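Local coordinates for protein NADP-dependent alcohol dehydrogenase 6 (Saccharomyces cerevisiae, PDB 1PIW) that reduces a broad range of aromatic and aliphatic aldehydes to alcohols with NADPH, as a zinc-containing medium-chain alcohol dehydrogenase working as a homodimer, at residues D17-K22 with A336-E341; G44-D49 with R346-L351; S155-P160 with I319-E324. One frame throughout, in Å; residues are numbered along the deposited sequence.

In the fold
The three contacts form a row. The centre of interaction 2 lies about 12 Å from that of interaction 1 and about 10 Å from that of interaction 3. The centres of interactions 1 and 3 are about 21 Å apart. Along the chain the order is 17-22, 44-49, 155-160, 319-324, 336-341, 346-351. Interactions 1 and 2 therefore cross, and interaction 3 is nested inside both. The C-terminal run from 319 through helix 330-342 to strand 348-352 supplies one side of all three. It returns the chain from the nucleotide-binding domain back to the catalytic domain. Strand 348-352 joins strand 35-45 to strand 323-327 in one sheet, beside the catalytic zinc and NADP.

Interaction 1. Residues D17-K22 with A336-E341; sequences DWKNPK and AFERME
W18 and F337 pack their rings obliquely, with planes 34° apart. W18 CZ3 lies 3.5 Å from F337 CB. The F337 ring also meets P21, whose CG is 3.5 Å from F337 CE1. The carbonyl of W18 lies at the edge of the same ring. Beside the rings the contact is charged. The K19 chain runs extended beyond CG and brings NZ between the carboxylates of E338 and E341, forming a salt-bridge network. At this resolution the placing of the two OE1 atoms is doubtful, so the pairing is firmer than its lengths. E338 has a second partner in K342. E341 OE2 lies at the edge of the W18 ring, 3.5 Å from W18 CZ2. Further out, W18 and K19 are the two middle residues of a type I turn from D17 to N20, and K19 CG lies over one face of the W18 ring. The carbonyl of K19 is hydrogen-bonded to H334. I50 of helix 47-53 touches both W18 and F337. An alanine in place of W18 would probably open a gap beside F337 and take away the surface under the K19 chain. The contact thus joins a buried apolar patch of W18, P21 and F337 to a lysine-glutamate cluster nearer the surface, holding the loop before strand 22-26 on the helix.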
loop_
_atom_site.group_PDB
_atom_site.type_symbol
_atom_site.label_atom_id
_atom_site.label_comp_id
_atom_site.label_asym_id
_atom_site.label_seq_id
_atom_site.Cartn_x
_atom_site.Cartn_y
_atom_site.Cartn_z
ATOM N N ASP A 17 19.527 33.164 5.101
ATOM C CA ASP A 17 20.168 33.737 3.935
ATOM C C ASP A 17 20.412 32.564 2.978
ATOM O O ASP A 17 21.373 32.574 2.204
ATOM C CB ASP A 17 21.496 34.345 4.367
ATOM C CG ASP A 17 22.026 35.351 3.387
ATOM O OD1 ASP A 17 23.265 35.560 3.361
ATOM O OD2 ASP A 17 21.202 35.943 2.660
ATOM N N TRP A 18 19.535 31.556 3.031
ATOM C CA TRP A 18 19.704 30.361 2.212
ATOM C C TRP A 18 19.811 30.609 0.727
ATOM O O TRP A 18 20.431 29.821 0.013
ATOM C CB TRP A 18 18.594 29.340 2.471
ATOM C CG TRP A 18 17.258 29.674 1.871
ATOM C CD1 TRP A 18 16.276 30.429 2.433
ATOM C CD2 TRP A 18 16.745 29.235 0.600
ATOM N NE1 TRP A 18 15.183 30.487 1.598
ATOM C CE2 TRP A 18 15.446 29.764 0.468
ATOM C CE3 TRP A 18 17.257 28.448 -0.435
ATOM C CZ2 TRP A 18 14.656 29.534 -0.651
ATOM C CZ3 TRP A 18 16.464 28.218 -1.549
ATOM C CH2 TRP A 18 15.180 28.760 -1.646
ATOM N N LYS A 19 19.219 31.698 0.251
ATOM C CA LYS A 19 19.287 32.001 -1.175
ATOM C C LYS A 19 20.591 32.649 -1.606
ATOM O O LYS A 19 20.735 33.006 -2.771
ATOM C CB LYS A 19 18.142 32.907 -1.601
ATOM C CG LYS A 19 16.773 32.282 -1.532
ATOM C CD LYS A 19 15.763 33.275 -2.056
ATOM C CE LYS A 19 14.352 32.820 -1.806
ATOM N NZ LYS A 19 13.400 33.861 -2.257
ATOM N N ASN A 20 21.540 32.807 -0.687
ATOM C CA ASN A 20 22.816 33.414 -1.050
ATOM C C ASN A 20 24.027 32.660 -0.543
ATOM O O ASN A 20 24.819 33.186 0.245
ATOM C CB ASN A 20 22.886 34.867 -0.578
ATOM C CG ASN A 20 21.965 35.772 -1.358
ATOM O OD1 ASN A 20 20.930 36.190 -0.856
ATOM N ND2 ASN A 20 22.330 36.066 -2.599
ATOM N N PRO A 21 24.192 31.408 -0.994
ATOM C CA PRO A 21 25.322 30.568 -0.590
ATOM C C PRO A 21 26.619 31.273 -0.958
ATOM O O PRO A 21 26.686 31.983 -1.963
ATOM C CB PRO A 21 25.109 29.297 -1.400
ATOM C CG PRO A 21 23.627 29.233 -1.529
ATOM C CD PRO A 21 23.264 30.657 -1.853
ATOM N N LYS A 22 27.649 31.074 -0.147
ATOM C CA LYS A 22 28.929 31.717 -0.399
ATOM C C LYS A 22 30.038 30.725 -0.661
ATOM O O LYS A 22 30.090 29.665 -0.036
ATOM C CB LYS A 22 29.311 32.599 0.789
ATOM C CG LYS A 22 28.271 33.661 1.127
ATOM C CD LYS A 22 28.011 34.548 -0.073
ATOM C CE LYS A 22 27.098 35.695 0.262
ATOM N NZ LYS A 22 27.045 36.631 -0.893
ATOM N N ALA A 336 19.428 29.667 -9.269
ATOM C CA ALA A 336 18.874 28.336 -9.215
ATOM C C ALA A 336 17.919 28.264 -8.033
ATOM O O ALA A 336 16.762 27.899 -8.197
ATOM C CB ALA A 336 19.982 27.324 -9.066
ATOM N N PHE A 337 18.394 28.630 -6.846
ATOM C CA PHE A 337 17.556 28.585 -5.654
ATOM C C PHE A 337 16.357 29.495 -5.765
ATOM O O PHE A 337 15.242 29.102 -5.414
ATOM C CB PHE A 337 18.342 28.986 -4.416
ATOM C CG PHE A 337 19.263 27.922 -3.904
ATOM C CD1 PHE A 337 20.042 28.154 -2.768
ATOM C CD2 PHE A 337 19.371 26.698 -4.553
ATOM C CE1 PHE A 337 20.913 27.186 -2.290
ATOM C CE2 PHE A 337 20.241 25.721 -4.082
ATOM C CZ PHE A 337 21.013 25.965 -2.948
ATOM N N GLU A 338 16.590 30.713 -6.249
ATOM C CA GLU A 338 15.524 31.700 -6.397
ATOM C C GLU A 338 14.395 31.152 -7.232
ATOM O O GLU A 338 13.257 31.112 -6.792
ATOM C CB GLU A 338 16.049 32.963 -7.074
ATOM C CG GLU A 338 15.144 34.183 -6.917
ATOM C CD GLU A 338 15.392 34.925 -5.603
ATOM O OE1 GLU A 338 15.073 34.373 -4.523
ATOM O OE2 GLU A 338 15.920 36.063 -5.655
ATOM N N ARG A 339 14.729 30.729 -8.446
ATOM C CA ARG A 339 13.759 30.192 -9.385
ATOM C C ARG A 339 13.072 28.913 -8.920
ATOM O O ARG A 339 11.883 28.723 -9.167
ATOM C CB ARG A 339 14.428 29.976 -10.732
ATOM C CG ARG A 339 14.871 31.266 -11.364
ATOM C CD ARG A 339 14.451 31.304 -12.813
ATOM N NE ARG A 339 15.525 30.912 -13.717
ATOM C CZ ARG A 339 15.344 30.167 -14.803
ATOM N NH1 ARG A 339 14.136 29.726 -15.122
ATOM N NH2 ARG A 339 16.372 29.872 -15.577
ATOM N N MET A 340 13.808 28.029 -8.254
ATOM C CA MET A 340 13.200 26.807 -7.759
ATOM C C MET A 340 12.074 27.191 -6.823
ATOM O O MET A 340 11.018 26.582 -6.838
ATOM C CB MET A 340 14.221 25.962 -7.013
ATOM C CG MET A 340 15.064 25.076 -7.903
ATOM S SD MET A 340 14.169 23.654 -8.556
ATOM C CE MET A 340 15.419 23.079 -9.809
ATOM N N GLU A 341 12.297 28.215 -6.007
ATOM C CA GLU A 341 11.263 28.657 -5.086
ATOM C C GLU A 341 10.077 29.152 -5.886
ATOM O O GLU A 341 8.938 28.836 -5.568
ATOM C CB GLU A 341 11.774 29.780 -4.185
ATOM C CG GLU A 341 10.804 30.156 -3.063
ATOM C CD GLU A 341 11.341 31.254 -2.153
ATOM O OE1 GLU A 341 11.648 32.347 -2.681
ATOM O OE2 GLU A 341 11.451 31.026 -0.921
#

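Interaction 2. Residues G44-D49 with R346-L351; sequences GVCGSD and RYRFTL. With ZN (zinc ion), chain D; NAP (NADP nicotinamide-adenine-dinucleotide phosphate), chain E.
R348 crosses from strand 348-352 to the backbone of V45 and C46. R348 CB lies 3.4 Å from the carbonyl O of W322 on the adjoining segment. The chain then bends at chi2 (-70°) and again at chi3, which brings the guanidinium alongside the V45 carbonyl. CD and NE both pass this carbonyl, with R348 NE 3.6 Å from V45 O. That oxygen sits over one face of the guanidinium, offset toward its rim, so NH1 does not point at it and no hydrogen bond forms. R348 NH1 lies 3.4 Å from C46 CA and makes a salt bridge with E69. R348 NH2 reaches the cofactor, 3.1 Å from O1N of NADP. O2N of the same phosphate lies at the guanidinium edge. The arginine probably helps to balance the charge of the nicotinamide-side phosphate. G47 N binds O1N of NADP in a hydrogen bond of 2.8 Å. C46 SG binds the catalytic zinc at 2.4 Å, together with H68 and C163. C46 is also the N-cap of helix 47-53. C46 N donates to D49 OD2, the pair fitting a capping box, and C46 SG also accepts from S48 N, a capping bond. Metal ligand and phosphate donor thus share one strand-to-helix turn. Beside it, V45 N donates to F349 O at 3.0 Å, nearly straight at 168°. V45 CG2 packs on F349 CB at 3.6 Å and also touches L351. The contact is buried in the mixed sheet, with strand 348-352 antiparallel to strand 35-45. Helix 330-342 covers the V45 and F349 side through M340, and strand 323-327 flanks strand 348-352 on its other edge.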
loop_
_atom_site.group_PDB
_atom_site.type_symbol
_atom_site.label_atom_id
_atom_site.label_comp_id
_atom_site.label_asym_id
_atom_site.label_seq_id
_atom_site.Cartn_x
_atom_site.Cartn_y
_atom_site.Cartn_z
ATOM N N GLY A 44 23.054 18.301 -10.378
ATOM C CA GLY A 44 21.664 18.667 -10.518
ATOM C C GLY A 44 21.060 19.311 -9.288
ATOM O O GLY A 44 21.280 18.870 -8.148
ATOM N N VAL A 45 20.301 20.377 -9.528
ATOM C CA VAL A 45 19.609 21.091 -8.466
ATOM C C VAL A 45 18.313 20.317 -8.197
ATOM O O VAL A 45 17.410 20.284 -9.021
ATOM C CB VAL A 45 19.275 22.538 -8.884
ATOM C CG1 VAL A 45 18.607 23.271 -7.735
ATOM C CG2 VAL A 45 20.541 23.261 -9.293
ATOM N N CYS A 46 18.252 19.685 -7.036
ATOM C CA CYS A 46 17.112 18.891 -6.629
ATOM C C CYS A 46 16.259 19.615 -5.588
ATOM O O CYS A 46 16.782 20.369 -4.772
ATOM C CB CYS A 46 17.626 17.564 -6.053
ATOM S SG CYS A 46 16.413 16.568 -5.156
ATOM N N GLY A 47 14.948 19.382 -5.621
ATOM C CA GLY A 47 14.048 19.988 -4.652
ATOM C C GLY A 47 14.568 19.835 -3.229
ATOM O O GLY A 47 14.435 20.747 -2.414
ATOM N N SER A 48 15.160 18.680 -2.931
ATOM C CA SER A 48 15.736 18.420 -1.614
ATOM C C SER A 48 16.801 19.470 -1.293
ATOM O O SER A 48 16.953 19.892 -0.145
ATOM C CB SER A 48 16.382 17.036 -1.579
ATOM O OG SER A 48 15.426 16.000 -1.725
ATOM N N ASP A 49 17.553 19.873 -2.314
ATOM C CA ASP A 49 18.584 20.877 -2.125
ATOM C C ASP A 49 17.947 22.082 -1.476
ATOM O O ASP A 49 18.524 22.666 -0.565
ATOM C CB ASP A 49 19.211 21.308 -3.458
ATOM C CG ASP A 49 20.122 20.253 -4.047
ATOM O OD1 ASP A 49 20.344 19.223 -3.382
ATOM O OD2 ASP A 49 20.623 20.450 -5.171
ATOM N N ARG A 346 11.998 24.964 -16.093
ATOM C CA ARG A 346 11.457 24.157 -17.173
ATOM C C ARG A 346 11.897 22.736 -16.844
ATOM O O ARG A 346 12.465 22.010 -17.668
ATOM C CB ARG A 346 12.022 24.597 -18.506
ATOM C CG ARG A 346 11.068 24.352 -19.647
ATOM C CD ARG A 346 9.728 25.110 -19.495
ATOM N NE ARG A 346 8.984 25.071 -20.757
ATOM C CZ ARG A 346 7.748 25.521 -20.933
ATOM N NH1 ARG A 346 7.069 26.063 -19.925
ATOM N NH2 ARG A 346 7.188 25.419 -22.131
ATOM N N TYR A 347 11.660 22.423 -15.569
ATOM C CA TYR A 347 11.897 21.152 -14.899
ATOM C C TYR A 347 13.214 20.858 -14.197
ATOM O O TYR A 347 13.186 20.567 -13.002
ATOM C CB TYR A 347 11.428 20.051 -15.834
ATOM C CG TYR A 347 10.015 20.415 -16.218
ATOM C CD1 TYR A 347 9.686 20.743 -17.524
ATOM C CD2 TYR A 347 9.049 20.617 -15.231
ATOM C CE1 TYR A 347 8.441 21.276 -17.837
ATOM C CE2 TYR A 347 7.808 21.148 -15.531
ATOM C CZ TYR A 347 7.509 21.476 -16.835
ATOM O OH TYR A 347 6.274 21.994 -17.151
ATOM N N ARG A 348 14.357 20.948 -14.862
ATOM C CA ARG A 348 15.594 20.679 -14.133
ATOM C C ARG A 348 16.735 21.626 -14.374
ATOM O O ARG A 348 17.036 21.995 -15.508
ATOM C CB ARG A 348 16.112 19.267 -14.396
ATOM C CG ARG A 348 15.708 18.244 -13.364
ATOM C CD ARG A 348 16.389 18.422 -12.023
ATOM N NE ARG A 348 15.464 18.013 -10.964
ATOM C CZ ARG A 348 15.808 17.429 -9.821
ATOM N NH1 ARG A 348 17.073 17.167 -9.560
ATOM N NH2 ARG A 348 14.874 17.103 -8.943
ATOM N N PHE A 349 17.380 22.003 -13.279
ATOM C CA PHE A 349 18.543 22.871 -13.324
ATOM C C PHE A 349 19.762 21.958 -13.150
ATOM O O PHE A 349 19.726 21.012 -12.362
ATOM C CB PHE A 349 18.519 23.865 -12.154
ATOM C CG PHE A 349 17.716 25.097 -12.406
ATOM C CD1 PHE A 349 17.039 25.719 -11.356
ATOM C CD2 PHE A 349 17.625 25.647 -13.681
ATOM C CE1 PHE A 349 16.272 26.878 -11.580
ATOM C CE2 PHE A 349 16.860 26.806 -13.908
ATOM C CZ PHE A 349 16.183 27.418 -12.856
ATOM N N THR A 350 20.826 22.213 -13.900
ATOM C CA THR A 350 22.048 21.454 -13.721
ATOM C C THR A 350 23.193 22.440 -13.717
ATOM O O THR A 350 23.491 23.053 -14.733
ATOM C CB THR A 350 22.310 20.429 -14.822
ATOM O OG1 THR A 350 21.276 19.436 -14.827
ATOM C CG2 THR A 350 23.641 19.750 -14.560
ATOM N N LEU A 351 23.813 22.611 -12.557
ATOM C CA LEU A 351 24.944 23.513 -12.422
ATOM C C LEU A 351 26.074 22.930 -13.251
ATOM O O LEU A 351 26.356 21.733 -13.173
ATOM C CB LEU A 351 25.355 23.621 -10.953
ATOM C CG LEU A 351 24.223 24.064 -10.020
ATOM C CD1 LEU A 351 24.654 23.994 -8.573
ATOM C CD2 LEU A 351 23.798 25.465 -10.390
HETATM ZN ZN ZN D . 17.017 14.371 -4.324
HETATM P PA NAP E . 10.430 20.433 -7.962
HETATM O O1A NAP E . 10.686 20.929 -6.657
HETATM O O2A NAP E . 11.129 20.859 -9.255
HETATM O O5B NAP E . 8.862 20.574 -8.236
HETATM C C5B NAP E . 7.931 19.984 -7.289
HETATM C C4B NAP E . 6.639 19.962 -8.126
HETATM O O4B NAP E . 5.550 19.351 -7.291
HETATM C C3B NAP E . 6.042 21.343 -8.516
HETATM O O3B NAP E . 6.555 21.698 -9.810
HETATM C C2B NAP E . 4.546 21.094 -8.473
HETATM O O2B NAP E . 4.019 20.478 -9.642
HETATM C C1B NAP E . 4.372 20.159 -7.244
HETATM N N9A NAP E . 4.141 20.971 -6.015
HETATM C C8A NAP E . 4.879 21.951 -5.375
HETATM N N7A NAP E . 4.305 22.448 -4.284
HETATM C C5A NAP E . 3.109 21.750 -4.201
HETATM C C6A NAP E . 2.064 21.842 -3.250
HETATM N N6A NAP E . 2.009 22.656 -2.186
HETATM N N1A NAP E . 0.959 20.999 -3.419
HETATM C C2A NAP E . 0.901 20.103 -4.496
HETATM N N3A NAP E . 1.911 19.987 -5.452
HETATM C C4A NAP E . 3.001 20.833 -5.264
HETATM O O3 NAP E . 10.557 18.868 -7.993
HETATM P PN NAP E . 11.428 17.832 -7.213
HETATM O O1N NAP E . 12.801 18.316 -7.045
HETATM O O2N NAP E . 11.249 16.574 -7.951
HETATM O O5D NAP E . 10.726 17.793 -5.816
HETATM C C5D NAP E . 11.486 17.271 -4.722
HETATM C C4D NAP E . 10.554 16.551 -3.814
HETATM O O4D NAP E . 10.875 15.143 -3.914
HETATM C C3D NAP E . 10.774 16.945 -2.332
HETATM O O3D NAP E . 9.536 17.037 -1.601
HETATM C C2D NAP E . 11.702 15.863 -1.830
HETATM O O2D NAP E . 11.609 15.659 -0.443
HETATM C C1D NAP E . 11.284 14.658 -2.591
HETATM P P2B NAP E . 2.601 20.859 -10.285
HETATM O O1X NAP E . 1.571 20.063 -9.507
HETATM O O2X NAP E . 2.538 22.318 -10.028
HETATM O O3X NAP E . 2.684 20.420 -11.711
#

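Interaction 3. Residues S155-P160 with I319-E324; sequences SHLAAP and IKIWVE
P160 and I321 make the close part of this contact, with P160 CB 3.6 Å from I321 CD1. I321 CD1 also lies 3.7 Å from the carbonyl O of L157. I321 CG1 stands between its own backbone N and carbonyl carbon (chi1 58°), and the chain then extends, carrying CD1 in among these groups. V323 closes in next to it. V323 CG2 is 3.5 Å from the H156 carbonyl O and 4.0 Å from P160 CG. The H156 carbonyl is not left to apolar neighbours alone, because it is hydrogen-bonded to the hydroxyl of T350. Between the two segments the side chains meet through carbon, with the carbonyls of H156 and L157 lying against methyl groups.

The other side is looser and nearer solvent. L157 spreads its two methyls apart. L157 CD1 faces V323 CB at 4.2 Å, and L157 CD2 meets K320 CG at 4.0 Å. K320 is exposed, and it offers L157 the aliphatic start of its chain while its bent chain carries the amine off from L157. L157 CD1 also lies over one face of the H156 imidazole, toward the rim. H156 CD2 comes no nearer to V323 CG1 than 4.4 Å, and obliquely.

The contact lies where the two domains meet. The short helix 155-158 and P160 lead into helix 161-174, and P160 also touches E69 and T350. I321 and P160 both rest on M194 of helix 190-202 in the nucleotide-binding domain. V323 begins strand 323-327, which runs parallel to strand 348-352, and its side chain packs on R348 and T350.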
loop_
_atom_site.group_PDB
_atom_site.type_symbol
_atom_site.label_atom_id
_atom_site.label_comp_id
_atom_site.label_asym_id
_atom_site.label_seq_id
_atom_site.Cartn_x
_atom_site.Cartn_y
_atom_site.Cartn_z
ATOM N N SER A 155 26.503 14.897 -19.966
ATOM C CA SER A 155 26.560 15.103 -18.521
ATOM C C SER A 155 25.407 15.909 -17.923
ATOM O O SER A 155 24.849 15.520 -16.898
ATOM C CB SER A 155 27.875 15.760 -18.132
ATOM O OG SER A 155 28.916 14.821 -18.232
ATOM N N HIS A 156 25.042 17.018 -18.555
ATOM C CA HIS A 156 23.964 17.847 -18.029
ATOM C C HIS A 156 22.596 17.167 -18.091
ATOM O O HIS A 156 21.623 17.646 -17.498
ATOM C CB HIS A 156 23.926 19.203 -18.749
ATOM C CG HIS A 156 23.354 19.154 -20.133
ATOM N ND1 HIS A 156 23.868 18.354 -21.129
ATOM C CD2 HIS A 156 22.317 19.827 -20.689
ATOM C CE1 HIS A 156 23.169 18.532 -22.237
ATOM N NE2 HIS A 156 22.222 19.420 -21.997
ATOM N N LEU A 157 22.530 16.045 -18.801
ATOM C CA LEU A 157 21.288 15.278 -18.926
ATOM C C LEU A 157 21.364 13.976 -18.131
ATOM O O LEU A 157 20.362 13.290 -17.932
ATOM C CB LEU A 157 21.005 14.959 -20.399
ATOM C CG LEU A 157 20.111 15.929 -21.175
ATOM C CD1 LEU A 157 20.423 17.354 -20.814
ATOM C CD2 LEU A 157 20.314 15.701 -22.645
ATOM N N ALA A 158 22.564 13.639 -17.679
ATOM C CA ALA A 158 22.760 12.425 -16.909
ATOM C C ALA A 158 22.564 12.725 -15.434
ATOM O O ALA A 158 21.875 11.994 -14.723
ATOM C CB ALA A 158 24.160 11.887 -17.145
ATOM N N ALA A 159 23.165 13.826 -14.994
ATOM C CA ALA A 159 23.121 14.247 -13.602
ATOM C C ALA A 159 21.790 14.106 -12.873
ATOM O O ALA A 159 21.694 13.372 -11.902
ATOM C CB ALA A 159 23.628 15.665 -13.495
ATOM N N PRO A 160 20.743 14.796 -13.330
ATOM C CA PRO A 160 19.442 14.707 -12.664
ATOM C C PRO A 160 18.937 13.300 -12.407
ATOM O O PRO A 160 18.259 13.048 -11.416
ATOM C CB PRO A 160 18.530 15.475 -13.603
ATOM C CG PRO A 160 19.448 16.526 -14.147
ATOM C CD PRO A 160 20.683 15.724 -14.470
ATOM N N ILE A 319 16.953 8.706 -23.791
ATOM C CA ILE A 319 16.077 9.676 -23.141
ATOM C C ILE A 319 16.749 11.032 -22.988
ATOM O O ILE A 319 17.902 11.126 -22.581
ATOM C CB ILE A 319 15.643 9.201 -21.737
ATOM C CG1 ILE A 319 15.258 7.722 -21.767
ATOM C CG2 ILE A 319 14.453 10.024 -21.267
ATOM C CD1 ILE A 319 14.071 7.437 -22.627
ATOM N N LYS A 320 16.009 12.081 -23.315
ATOM C CA LYS A 320 16.505 13.444 -23.209
ATOM C C LYS A 320 15.549 14.222 -22.294
ATOM O O LYS A 320 14.463 14.627 -22.714
ATOM C CB LYS A 320 16.587 14.064 -24.618
ATOM C CG LYS A 320 16.824 15.583 -24.694
ATOM C CD LYS A 320 15.490 16.374 -24.696
ATOM C CE LYS A 320 15.674 17.897 -24.876
ATOM N NZ LYS A 320 14.375 18.636 -24.739
ATOM N N ILE A 321 15.946 14.406 -21.035
ATOM C CA ILE A 321 15.096 15.123 -20.087
ATOM C C ILE A 321 15.191 16.620 -20.260
ATOM O O ILE A 321 16.074 17.127 -20.947
ATOM C CB ILE A 321 15.446 14.806 -18.631
ATOM C CG1 ILE A 321 16.905 15.152 -18.367
ATOM C CG2 ILE A 321 15.172 13.350 -18.338
ATOM C CD1 ILE A 321 17.303 15.040 -16.913
ATOM N N TRP A 322 14.275 17.325 -19.612
ATOM C CA TRP A 322 14.232 18.772 -19.703
ATOM C C TRP A 322 15.087 19.454 -18.632
ATOM O O TRP A 322 14.709 19.529 -17.462
ATOM C CB TRP A 322 12.780 19.235 -19.609
ATOM C CG TRP A 322 11.911 18.773 -20.747
ATOM C CD1 TRP A 322 11.990 17.586 -21.406
ATOM C CD2 TRP A 322 10.759 19.447 -21.274
ATOM N NE1 TRP A 322 10.955 17.467 -22.302
ATOM C CE2 TRP A 322 10.183 18.595 -22.243
ATOM C CE3 TRP A 322 10.156 20.687 -21.017
ATOM C CZ2 TRP A 322 9.027 18.939 -22.959
ATOM C CZ3 TRP A 322 9.003 21.034 -21.729
ATOM C CH2 TRP A 322 8.451 20.158 -22.689
ATOM N N VAL A 323 16.240 19.959 -19.063
ATOM C CA VAL A 323 17.193 20.636 -18.190
ATOM C C VAL A 323 17.590 22.030 -18.688
ATOM O O VAL A 323 17.653 22.291 -19.885
ATOM C CB VAL A 323 18.487 19.802 -18.056
ATOM C CG1 VAL A 323 19.540 20.570 -17.296
ATOM C CG2 VAL A 323 18.190 18.516 -17.349
ATOM N N GLU A 324 17.834 22.933 -17.753
ATOM C CA GLU A 324 18.296 24.260 -18.102
ATOM C C GLU A 324 19.638 24.314 -17.397
ATOM O O GLU A 324 19.819 23.652 -16.379
ATOM C CB GLU A 324 17.359 25.342 -17.568
ATOM C CG GLU A 324 17.875 26.762 -17.792
ATOM C CD GLU A 324 16.812 27.825 -17.552
ATOM O OE1 GLU A 324 17.175 29.021 -17.547
ATOM O OE2 GLU A 324 15.617 27.475 -17.378
#